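Long-range contacts in Fdc1 (Candida dubliniensis, PDB 4ZAD), which is a prenylated-FMN-dependent decarboxylase that probably converts ferulic, p-coumaric and cinnamic acid reversibly to their vinyl derivatives: residues A[127-138]-A[307-315]; A[351-359]-A[371-382]. One frame throughout, in Å; residues are numbered along the deposited sequence.

Contact 1 (A[127-138]-A[307-315])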
loop_
_atom_site.group_PDB
_atom_site.type_symbol
_atom_site.label_atom_id
_atom_site.label_comp_id
_atom_site.label_asym_id
_atom_site.label_seq_id
_atom_site.Cartn_x
_atom_site.Cartn_y
_atom_site.Cartn_z
ATOM N N PRO A 127 -39.897 21.260 2.594
ATOM C CA PRO A 127 -40.560 20.179 1.882
ATOM C C PRO A 127 -41.001 18.976 2.716
ATOM O O PRO A 127 -42.013 18.385 2.406
ATOM C CB PRO A 127 -39.504 19.744 0.861
ATOM C CG PRO A 127 -38.697 20.968 0.597
ATOM C CD PRO A 127 -38.726 21.774 1.864
ATOM N N HIS A 128 -40.246 18.587 3.739
ATOM C CA HIS A 128 -40.569 17.371 4.486
ATOM C C HIS A 128 -41.776 17.570 5.397
ATOM O O HIS A 128 -42.348 16.584 5.912
ATOM C CB HIS A 128 -39.360 16.794 5.244
ATOM C CG HIS A 128 -38.900 17.621 6.393
ATOM N ND1 HIS A 128 -39.556 17.641 7.600
ATOM C CD2 HIS A 128 -37.828 18.438 6.530
ATOM C CE1 HIS A 128 -38.917 18.452 8.427
ATOM N NE2 HIS A 128 -37.867 18.952 7.800
ATOM N N LYS A 129 -42.191 18.830 5.575
ATOM C CA LYS A 129 -43.413 19.095 6.333
ATOM C C LYS A 129 -44.691 18.852 5.524
ATOM O O LYS A 129 -45.767 19.042 6.061
ATOM C CB LYS A 129 -43.426 20.511 6.889
ATOM C CG LYS A 129 -42.463 20.788 8.036
ATOM C CD LYS A 129 -42.530 19.765 9.159
ATOM C CE LYS A 129 -41.915 20.289 10.435
ATOM N NZ LYS A 129 -42.157 19.462 11.646
ATOM N N LYS A 130 -44.607 18.420 4.266
ATOM C CA LYS A 130 -45.826 18.177 3.502
ATOM C C LYS A 130 -46.653 16.937 3.997
ATOM O O LYS A 130 -47.886 16.994 4.023
ATOM C CB LYS A 130 -45.515 18.097 1.999
ATOM C CG LYS A 130 -46.759 17.852 1.095
ATOM C CD LYS A 130 -46.389 17.549 -0.360
ATOM C CE LYS A 130 -47.508 17.923 -1.332
ATOM N NZ LYS A 130 -47.040 17.880 -2.766
ATOM N N HIS A 131 -45.979 15.842 4.367
ATOM C CA HIS A 131 -46.644 14.622 4.848
ATOM C C HIS A 131 -46.179 14.209 6.235
ATOM O O HIS A 131 -45.010 14.334 6.582
ATOM C CB HIS A 131 -46.406 13.416 3.923
ATOM C CG HIS A 131 -46.863 13.613 2.511
ATOM N ND1 HIS A 131 -45.990 13.888 1.481
ATOM C CD2 HIS A 131 -48.101 13.561 1.955
ATOM C CE1 HIS A 131 -46.672 14.025 0.357
ATOM N NE2 HIS A 131 -47.953 13.826 0.615
ATOM N N HIS A 132 -47.118 13.636 6.993
ATOM C CA HIS A 132 -46.917 13.244 8.393
ATOM C C HIS A 132 -47.434 11.841 8.665
ATOM O O HIS A 132 -48.427 11.429 8.083
ATOM C CB HIS A 132 -47.641 14.230 9.300
ATOM C CG HIS A 132 -47.013 15.584 9.315
ATOM N ND1 HIS A 132 -47.291 16.543 8.368
ATOM C CD2 HIS A 132 -46.088 16.128 10.135
ATOM C CE1 HIS A 132 -46.583 17.631 8.617
ATOM N NE2 HIS A 132 -45.853 17.411 9.696
ATOM N N LEU A 133 -46.737 11.124 9.543
ATOM C CA LEU A 133 -47.200 9.867 10.090
ATOM C C LEU A 133 -47.137 9.948 11.622
ATOM O O LEU A 133 -46.121 10.411 12.172
ATOM C CB LEU A 133 -46.329 8.717 9.604
ATOM C CG LEU A 133 -46.403 8.268 8.137
ATOM C CD1 LEU A 133 -45.181 7.409 7.797
ATOM C CD2 LEU A 133 -47.669 7.484 7.883
ATOM N N THR A 134 -48.220 9.525 12.303
ATOM C CA THR A 134 -48.240 9.464 13.762
ATOM C C THR A 134 -47.670 8.129 14.158
ATOM O O THR A 134 -47.502 7.252 13.312
ATOM C CB THR A 134 -49.660 9.527 14.345
ATOM O OG1 THR A 134 -50.399 8.353 13.937
ATOM C CG2 THR A 134 -50.391 10.826 13.932
ATOM N N LYS A 135 -47.406 7.966 15.449
ATOM C CA LYS A 135 -46.866 6.723 16.009
ATOM C C LYS A 135 -47.673 5.482 15.617
ATOM O O LYS A 135 -47.096 4.415 15.369
ATOM C CB LYS A 135 -46.840 6.824 17.533
ATOM C CG LYS A 135 -46.204 5.636 18.246
ATOM C CD LYS A 135 -46.208 5.831 19.762
ATOM C CE LYS A 135 -45.516 4.677 20.499
ATOM N NZ LYS A 135 -45.108 5.077 21.890
ATOM N N GLU A 136 -49.001 5.624 15.592
ATOM C CA GLU A 136 -49.911 4.518 15.290
ATOM C C GLU A 136 -49.685 4.048 13.846
ATOM O O GLU A 136 -49.597 2.865 13.577
ATOM C CB GLU A 136 -51.380 4.949 15.521
ATOM N N GLN A 137 -49.554 5.001 12.928
ATOM C CA GLN A 137 -49.415 4.710 11.499
ATOM C C GLN A 137 -48.017 4.194 11.136
ATOM O O GLN A 137 -47.823 3.641 10.042
ATOM C CB GLN A 137 -49.721 5.967 10.661
ATOM C CG GLN A 137 -51.021 6.738 10.990
ATOM C CD GLN A 137 -51.164 8.015 10.144
ATOM O OE1 GLN A 137 -51.226 9.144 10.657
ATOM N NE2 GLN A 137 -51.192 7.832 8.835
ATOM N N ILE A 138 -47.038 4.381 12.030
ATOM C CA ILE A 138 -45.649 4.081 11.672
ATOM C C ILE A 138 -45.401 2.609 11.822
ATOM O O ILE A 138 -45.801 2.035 12.826
ATOM C CB ILE A 138 -44.629 4.822 12.582
ATOM C CG1 ILE A 138 -44.629 6.313 12.316
ATOM C CG2 ILE A 138 -43.222 4.301 12.366
ATOM C CD1 ILE A 138 -44.282 7.131 13.536
ATOM N N VAL A 307 -39.354 5.928 18.012
ATOM C CA VAL A 307 -39.856 6.917 17.023
ATOM C C VAL A 307 -41.359 7.140 17.230
ATOM O O VAL A 307 -42.119 6.192 17.163
ATOM C CB VAL A 307 -39.612 6.375 15.581
ATOM C CG1 VAL A 307 -40.141 7.314 14.510
ATOM C CG2 VAL A 307 -38.139 6.080 15.381
ATOM N N ASN A 308 -41.773 8.377 17.495
ATOM C CA ASN A 308 -43.174 8.748 17.653
ATOM C C ASN A 308 -43.759 9.446 16.423
ATOM O O ASN A 308 -44.959 9.566 16.311
ATOM C CB ASN A 308 -43.378 9.730 18.843
ATOM C CG ASN A 308 -42.892 9.188 20.223
ATOM O OD1 ASN A 308 -42.506 10.004 21.097
ATOM N ND2 ASN A 308 -42.920 7.853 20.430
ATOM N N HIS A 309 -42.939 9.958 15.521
ATOM C CA HIS A 309 -43.438 10.786 14.421
ATOM C C HIS A 309 -42.522 10.629 13.237
ATOM O O HIS A 309 -41.411 10.165 13.401
ATOM C CB HIS A 309 -43.512 12.275 14.826
ATOM C CG HIS A 309 -44.353 13.109 13.909
ATOM N ND1 HIS A 309 -45.734 13.118 13.958
ATOM C CD2 HIS A 309 -44.007 13.951 12.905
ATOM C CE1 HIS A 309 -46.196 13.950 13.040
ATOM N NE2 HIS A 309 -45.169 14.467 12.385
ATOM N N ILE A 310 -43.015 10.972 12.050
ATOM C CA ILE A 310 -42.211 11.013 10.838
ATOM C C ILE A 310 -42.860 12.024 9.911
ATOM O O ILE A 310 -44.087 12.036 9.723
ATOM C CB ILE A 310 -42.156 9.675 10.073
ATOM C CG1 ILE A 310 -41.392 8.602 10.850
ATOM C CG2 ILE A 310 -41.513 9.855 8.654
ATOM C CD1 ILE A 310 -41.474 7.213 10.180
ATOM N N SER A 311 -42.033 12.892 9.350
ATOM C CA SER A 311 -42.475 13.838 8.350
ATOM C C SER A 311 -41.607 13.529 7.135
ATOM O O SER A 311 -40.475 13.122 7.300
ATOM C CB SER A 311 -42.321 15.281 8.863
ATOM O OG SER A 311 -40.959 15.670 9.003
ATOM N N TYR A 312 -42.155 13.664 5.930
ATOM C CA TYR A 312 -41.422 13.321 4.704
ATOM C C TYR A 312 -42.018 13.984 3.469
ATOM O O TYR A 312 -43.218 14.234 3.397
ATOM C CB TYR A 312 -41.386 11.806 4.497
ATOM C CG TYR A 312 -42.744 11.200 4.298
ATOM C CD1 TYR A 312 -43.525 10.833 5.378
ATOM C CD2 TYR A 312 -43.256 10.993 3.032
ATOM C CE1 TYR A 312 -44.777 10.287 5.202
ATOM C CE2 TYR A 312 -44.533 10.435 2.848
ATOM C CZ TYR A 312 -45.272 10.098 3.939
ATOM O OH TYR A 312 -46.496 9.551 3.784
ATOM N N ARG A 313 -41.163 14.274 2.498
ATOM C CA ARG A 313 -41.587 14.985 1.302
ATOM C C ARG A 313 -42.109 14.020 0.249
ATOM O O ARG A 313 -42.061 12.822 0.429
ATOM C CB ARG A 313 -40.426 15.792 0.741
ATOM C CG ARG A 313 -39.340 14.956 0.085
ATOM C CD ARG A 313 -38.128 15.801 -0.307
ATOM N NE ARG A 313 -38.486 16.990 -1.084
ATOM C CZ ARG A 313 -37.659 17.992 -1.317
ATOM N NH1 ARG A 313 -36.437 17.972 -0.835
ATOM N NH2 ARG A 313 -38.054 19.030 -2.012
ATOM N N ASP A 314 -42.623 14.556 -0.851
ATOM C CA ASP A 314 -42.971 13.744 -2.012
ATOM C C ASP A 314 -41.726 13.022 -2.475
ATOM O O ASP A 314 -40.671 13.622 -2.646
ATOM C CB ASP A 314 -43.411 14.621 -3.190
ATOM C CG ASP A 314 -44.813 15.177 -3.043
ATOM O OD1 ASP A 314 -45.632 14.589 -2.303
ATOM O OD2 ASP A 314 -45.088 16.208 -3.698
ATOM N N GLN A 315 -41.848 11.729 -2.659
ATOM C CA GLN A 315 -40.874 10.957 -3.394
ATOM C C GLN A 315 -39.525 11.003 -2.693
ATOM O O GLN A 315 -38.515 11.385 -3.290
ATOM C CB GLN A 315 -40.787 11.450 -4.855
ATOM C CG GLN A 315 -42.114 11.449 -5.600
ATOM C CD GLN A 315 -41.916 11.284 -7.102
ATOM O OE1 GLN A 315 -41.270 12.117 -7.755
ATOM N NE2 GLN A 315 -42.468 10.211 -7.658
#

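Contact 2 (A[351-359]-A[371-382])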
loop_
_atom_site.group_PDB
_atom_site.type_symbol
_atom_site.label_atom_id
_atom_site.label_comp_id
_atom_site.label_asym_id
_atom_site.label_seq_id
_atom_site.Cartn_x
_atom_site.Cartn_y
_atom_site.Cartn_z
ATOM N N VAL A 351 4.080 24.446 19.144
ATOM C CA VAL A 351 5.251 23.755 18.573
ATOM C C VAL A 351 4.927 23.054 17.248
ATOM O O VAL A 351 5.599 23.269 16.223
ATOM C CB VAL A 351 5.783 22.695 19.550
ATOM C CG1 VAL A 351 6.888 21.898 18.902
ATOM C CG2 VAL A 351 6.269 23.350 20.859
ATOM N N LEU A 352 3.892 22.211 17.304
ATOM C CA LEU A 352 3.454 21.354 16.189
ATOM C C LEU A 352 2.988 22.165 14.965
ATOM O O LEU A 352 3.160 21.730 13.839
ATOM C CB LEU A 352 2.361 20.354 16.684
ATOM C CG LEU A 352 2.779 18.921 17.052
ATOM C CD1 LEU A 352 4.197 18.913 17.494
ATOM C CD2 LEU A 352 1.891 18.233 18.117
ATOM N N SER A 353 2.488 23.375 15.187
ATOM C CA SER A 353 2.134 24.265 14.074
ATOM C C SER A 353 3.291 24.805 13.285
ATOM O O SER A 353 3.083 25.266 12.180
ATOM C CB SER A 353 1.304 25.449 14.537
ATOM O OG SER A 353 1.999 26.255 15.493
ATOM N N LYS A 354 4.501 24.765 13.828
ATOM C CA LYS A 354 5.689 25.247 13.102
ATOM C C LYS A 354 6.222 24.226 12.089
ATOM O O LYS A 354 6.842 24.607 11.083
ATOM C CB LYS A 354 6.835 25.577 14.079
ATOM C CG LYS A 354 6.610 26.732 15.086
ATOM C CD LYS A 354 7.964 27.092 15.769
ATOM C CE LYS A 354 7.929 27.218 17.318
ATOM N NZ LYS A 354 9.149 26.582 17.985
ATOM N N ILE A 355 6.017 22.937 12.386
ATOM C CA ILE A 355 6.613 21.834 11.628
ATOM C C ILE A 355 5.652 20.964 10.845
ATOM O O ILE A 355 6.080 20.314 9.909
ATOM C CB ILE A 355 7.403 20.855 12.542
ATOM C CG1 ILE A 355 6.495 20.246 13.610
ATOM C CG2 ILE A 355 8.640 21.534 13.145
ATOM C CD1 ILE A 355 7.203 19.266 14.503
ATOM N N VAL A 356 4.374 20.923 11.222
ATOM C CA VAL A 356 3.426 20.017 10.566
ATOM C C VAL A 356 2.785 20.678 9.385
ATOM O O VAL A 356 2.003 21.617 9.548
ATOM C CB VAL A 356 2.286 19.558 11.484
ATOM C CG1 VAL A 356 1.230 18.765 10.659
ATOM C CG2 VAL A 356 2.810 18.747 12.634
ATOM N N GLU A 357 3.042 20.146 8.194
ATOM C CA GLU A 357 2.503 20.739 6.969
ATOM C C GLU A 357 1.102 20.283 6.628
ATOM O O GLU A 357 0.325 21.040 6.050
ATOM C CB GLU A 357 3.415 20.440 5.792
ATOM C CG GLU A 357 4.569 21.449 5.680
ATOM C CD GLU A 357 5.525 21.130 4.529
ATOM O OE1 GLU A 357 5.043 20.722 3.442
ATOM O OE2 GLU A 357 6.757 21.284 4.717
ATOM N N ASP A 358 0.786 19.037 6.970
ATOM C CA ASP A 358 -0.445 18.368 6.533
ATOM C C ASP A 358 -0.564 17.051 7.277
ATOM O O ASP A 358 0.435 16.506 7.736
ATOM C CB ASP A 358 -0.415 18.103 5.028
ATOM C CG ASP A 358 -1.098 19.190 4.203
ATOM O OD1 ASP A 358 -1.985 19.920 4.713
ATOM O OD2 ASP A 358 -0.749 19.303 3.013
ATOM N N VAL A 359 -1.791 16.575 7.447
ATOM C CA VAL A 359 -2.040 15.241 7.953
ATOM C C VAL A 359 -3.143 14.622 7.115
ATOM O O VAL A 359 -4.022 15.325 6.623
ATOM C CB VAL A 359 -2.429 15.219 9.465
ATOM C CG1 VAL A 359 -1.533 16.153 10.267
ATOM C CG2 VAL A 359 -3.893 15.544 9.682
ATOM N N ALA A 371 -0.994 9.837 8.572
ATOM C CA ALA A 371 0.294 10.311 8.113
ATOM C C ALA A 371 0.415 11.740 8.571
ATOM O O ALA A 371 -0.567 12.509 8.460
ATOM C CB ALA A 371 0.382 10.229 6.584
ATOM N N VAL A 372 1.605 12.104 9.055
ATOM C CA VAL A 372 1.900 13.487 9.483
ATOM C C VAL A 372 3.093 14.051 8.738
ATOM O O VAL A 372 4.205 13.636 8.969
ATOM C CB VAL A 372 2.197 13.499 10.983
ATOM C CG1 VAL A 372 2.710 14.864 11.434
ATOM C CG2 VAL A 372 0.932 13.101 11.735
ATOM N N LYS A 373 2.868 14.983 7.837
ATOM C CA LYS A 373 3.943 15.482 6.987
ATOM C C LYS A 373 4.700 16.655 7.642
ATOM O O LYS A 373 4.132 17.717 7.852
ATOM C CB LYS A 373 3.366 15.916 5.655
ATOM C CG LYS A 373 4.402 16.415 4.663
ATOM C CD LYS A 373 3.775 16.714 3.297
ATOM C CE LYS A 373 4.834 17.205 2.312
ATOM N NZ LYS A 373 4.243 17.657 1.039
ATOM N N ILE A 374 5.973 16.436 7.950
ATOM C CA ILE A 374 6.859 17.346 8.691
ATOM C C ILE A 374 7.803 18.081 7.753
ATOM O O ILE A 374 8.482 17.469 6.946
ATOM C CB ILE A 374 7.773 16.532 9.676
ATOM C CG1 ILE A 374 6.925 15.696 10.656
ATOM C CG2 ILE A 374 8.751 17.411 10.382
ATOM C CD1 ILE A 374 5.812 16.457 11.367
ATOM N N ASN A 375 7.819 19.404 7.866
ATOM C CA ASN A 375 8.833 20.268 7.289
ATOM C C ASN A 375 10.182 20.077 8.004
ATOM O O ASN A 375 10.375 20.574 9.112
ATOM C CB ASN A 375 8.360 21.703 7.457
ATOM C CG ASN A 375 9.286 22.719 6.787
ATOM O OD1 ASN A 375 10.489 22.797 7.089
ATOM N ND2 ASN A 375 8.723 23.502 5.870
ATOM N N THR A 376 11.116 19.361 7.387
ATOM C CA THR A 376 12.429 19.094 8.028
ATOM C C THR A 376 13.259 20.348 8.378
ATOM O O THR A 376 13.940 20.350 9.386
ATOM C CB THR A 376 13.299 18.105 7.193
ATOM O OG1 THR A 376 13.449 18.578 5.856
ATOM C CG2 THR A 376 12.629 16.767 7.133
ATOM N N HIS A 377 13.198 21.397 7.552
ATOM C CA HIS A 377 13.926 22.642 7.807
ATOM C C HIS A 377 13.547 23.260 9.141
ATOM O O HIS A 377 14.409 23.619 9.948
ATOM C CB HIS A 377 13.678 23.677 6.695
ATOM C CG HIS A 377 14.465 23.415 5.455
ATOM N ND1 HIS A 377 15.767 23.853 5.295
ATOM C CD2 HIS A 377 14.156 22.712 4.334
ATOM C CE1 HIS A 377 16.215 23.454 4.114
ATOM N NE2 HIS A 377 15.260 22.752 3.517
ATOM N N GLU A 378 12.252 23.386 9.369
ATOM C CA GLU A 378 11.773 23.847 10.651
ATOM C C GLU A 378 12.007 22.804 11.710
ATOM O O GLU A 378 12.041 23.158 12.872
ATOM C CB GLU A 378 10.281 24.164 10.589
ATOM C CG GLU A 378 9.943 25.297 9.682
ATOM C CD GLU A 378 10.492 26.616 10.159
ATOM O OE1 GLU A 378 10.465 26.887 11.387
ATOM O OE2 GLU A 378 10.911 27.395 9.284
ATOM N N LEU A 379 12.115 21.526 11.324
ATOM C CA LEU A 379 12.374 20.458 12.293
ATOM C C LEU A 379 13.752 20.588 12.928
ATOM O O LEU A 379 13.949 20.335 14.122
ATOM C CB LEU A 379 12.228 19.079 11.656
ATOM C CG LEU A 379 12.410 17.942 12.663
ATOM C CD1 LEU A 379 11.434 18.142 13.829
ATOM C CD2 LEU A 379 12.289 16.524 12.051
ATOM N N VAL A 380 14.729 20.966 12.126
ATOM C CA VAL A 380 16.086 21.170 12.660
ATOM C C VAL A 380 16.106 22.264 13.752
ATOM O O VAL A 380 16.708 22.073 14.822
ATOM C CB VAL A 380 17.097 21.498 11.549
ATOM C CG1 VAL A 380 18.478 21.678 12.137
ATOM C CG2 VAL A 380 17.065 20.383 10.487
ATOM N N LYS A 381 15.421 23.372 13.488
ATOM C CA LYS A 381 15.381 24.474 14.434
ATOM C C LYS A 381 14.966 24.026 15.852
ATOM O O LYS A 381 15.524 24.508 16.850
ATOM C CB LYS A 381 14.456 25.574 13.935
ATOM C CG LYS A 381 14.961 26.271 12.655
ATOM C CD LYS A 381 13.921 27.284 12.056
ATOM C CE LYS A 381 14.272 27.616 10.571
ATOM N NZ LYS A 381 13.438 28.709 9.929
ATOM N N LEU A 382 14.017 23.096 15.941
ATOM C CA LEU A 382 13.534 22.567 17.217
ATOM C C LEU A 382 14.587 21.837 18.025
ATOM O O LEU A 382 14.433 21.678 19.233
ATOM C CB LEU A 382 12.368 21.592 16.990
ATOM C CG LEU A 382 11.037 22.148 16.519
ATOM C CD1 LEU A 382 9.997 21.017 16.461
ATOM C CD2 LEU A 382 10.622 23.211 17.492
#

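Contact 1 (A[127-138]-A[307-315])
Leu133 and Ile310 form an antiparallel hydrogen-bonded pair: Leu133 N gives to Ile310 O at 2.8 Å, and Ile310 N answers to Leu133 O. Two residues along, at the next hydrogen-bonded pair, Tyr312 N gives to His131 O at 3.0 Å, while the return bond from His131 N is weak. Polar side chains add further links. His128 ND1 and Ser311 OG lie 2.8 Å apart in a hydrogen bond near the imidazole plane; His128 NE2 bonds Pro265 O, which fixes the ring at both nitrogens. Nearby, the extended chain of Lys130 carries NZ to Asp314 OD2, a 2.7 Å salt bridge on the syn side of the carboxylate.

These bonds lay strand 131-134 along strand 300-312 in the antiparallel sheet of the Rift-related domain, which belongs to the FMN-binding clan. Strand 270-277 also pairs with 300-312, and there Asn308 and His309 both face Glu273 in a classic beta bulge.

On the face bearing Leu133 and Ile310, Tyr312 makes the ring contacts. With its CG lodged between its backbone N and carbonyl carbon (chi1 63°), His131 CB sits over one face of its ring, a CH-pi contact 3.7 Å from the centroid; the His131 and Tyr312 rings are nearly parallel but slid apart, so they barely overlap. Leu133 CD1 approaches Tyr312 CE1 obliquely at 3.9 Å, and the phenol OH bonds Asp63.

Ile138 sets CG1 against Ile310 CD1 at 3.9 Å. Pro127 CB lies over one face of the Arg313 guanidinium, 3.3 Å from NH2, while Arg313 NH1 reaches a salt bridge with Glu269.

Contact 2 (A[351-359]-A[371-382])
Glu357 N gives to Lys373 O at 2.7 Å, with an N-H...O angle of 162°. Lys373 N returns a bond to Asp358 O at 2.9 Å, so two successive residues, Glu357 and Asp358, stand against one, an offset consistent with a beta bulge at the helical backbone of Glu357. Past it, Asn375 N closes on Ile355 O at 2.8 Å.

The Glu357 side chain reaches over Lys373 and Asn375. OE2 takes a weak bond from Asn375 ND2, the carboxylate and amide planes being steeply turned against each other, and OE1 has a long salt bridge to Lys373 NZ. The other end of the amide is better used: with CG anti to the backbone N (chi1 -175°), Asn375 points OD1 at Glu378 N, 2.9 Å away along an almost straight bond, and so caps the start of helix 376-381. Asp358 turns to different partners, its carboxylate bridging Lys100 and Lys343.

Apolar groups pack on the other face. Val356 CG2 touches both Ile374 CD1 (4.0 Å) and Val372 CG1, and Val359 lies alongside Val372; Ile346 of helix 334-347 packs against both Val356 and Val359. Near the capped helix, Ile355 CG2 meets Leu382 CD1 at 3.6 Å, the side chains crossing at about a right angle, and Val351 CG1 touches that same methyl at 4.0 Å. Leu389 of helix 386-399 adds to the packing on Ile355.

The core of the arrangement is a beta hairpin of strands 356-360 and 369-374 at one border of the five-stranded mixed sheet of the C-terminal domain, entered from a short helix and left through an N-capped one.

Overall arrangement
From the N terminus, the chain first lays down 127-138 and then runs through 168 residues before 307-315 returns to it in contact 1. That long loop holds much of the Rift-related domain, including the manganese ligands Asn174 and Glu240, the former also binding prenylated FMN, as well as Glu289, the probable proton donor. Contact 2 opens only afterwards and closes a loop of just 11 residues between 351-359 and 371-382, within the C-terminal domain. The two are in series and neither nest nor cross. Their centres lie about 52 Å apart on opposite sides of the chain's centre, each tying strands within a different sheet.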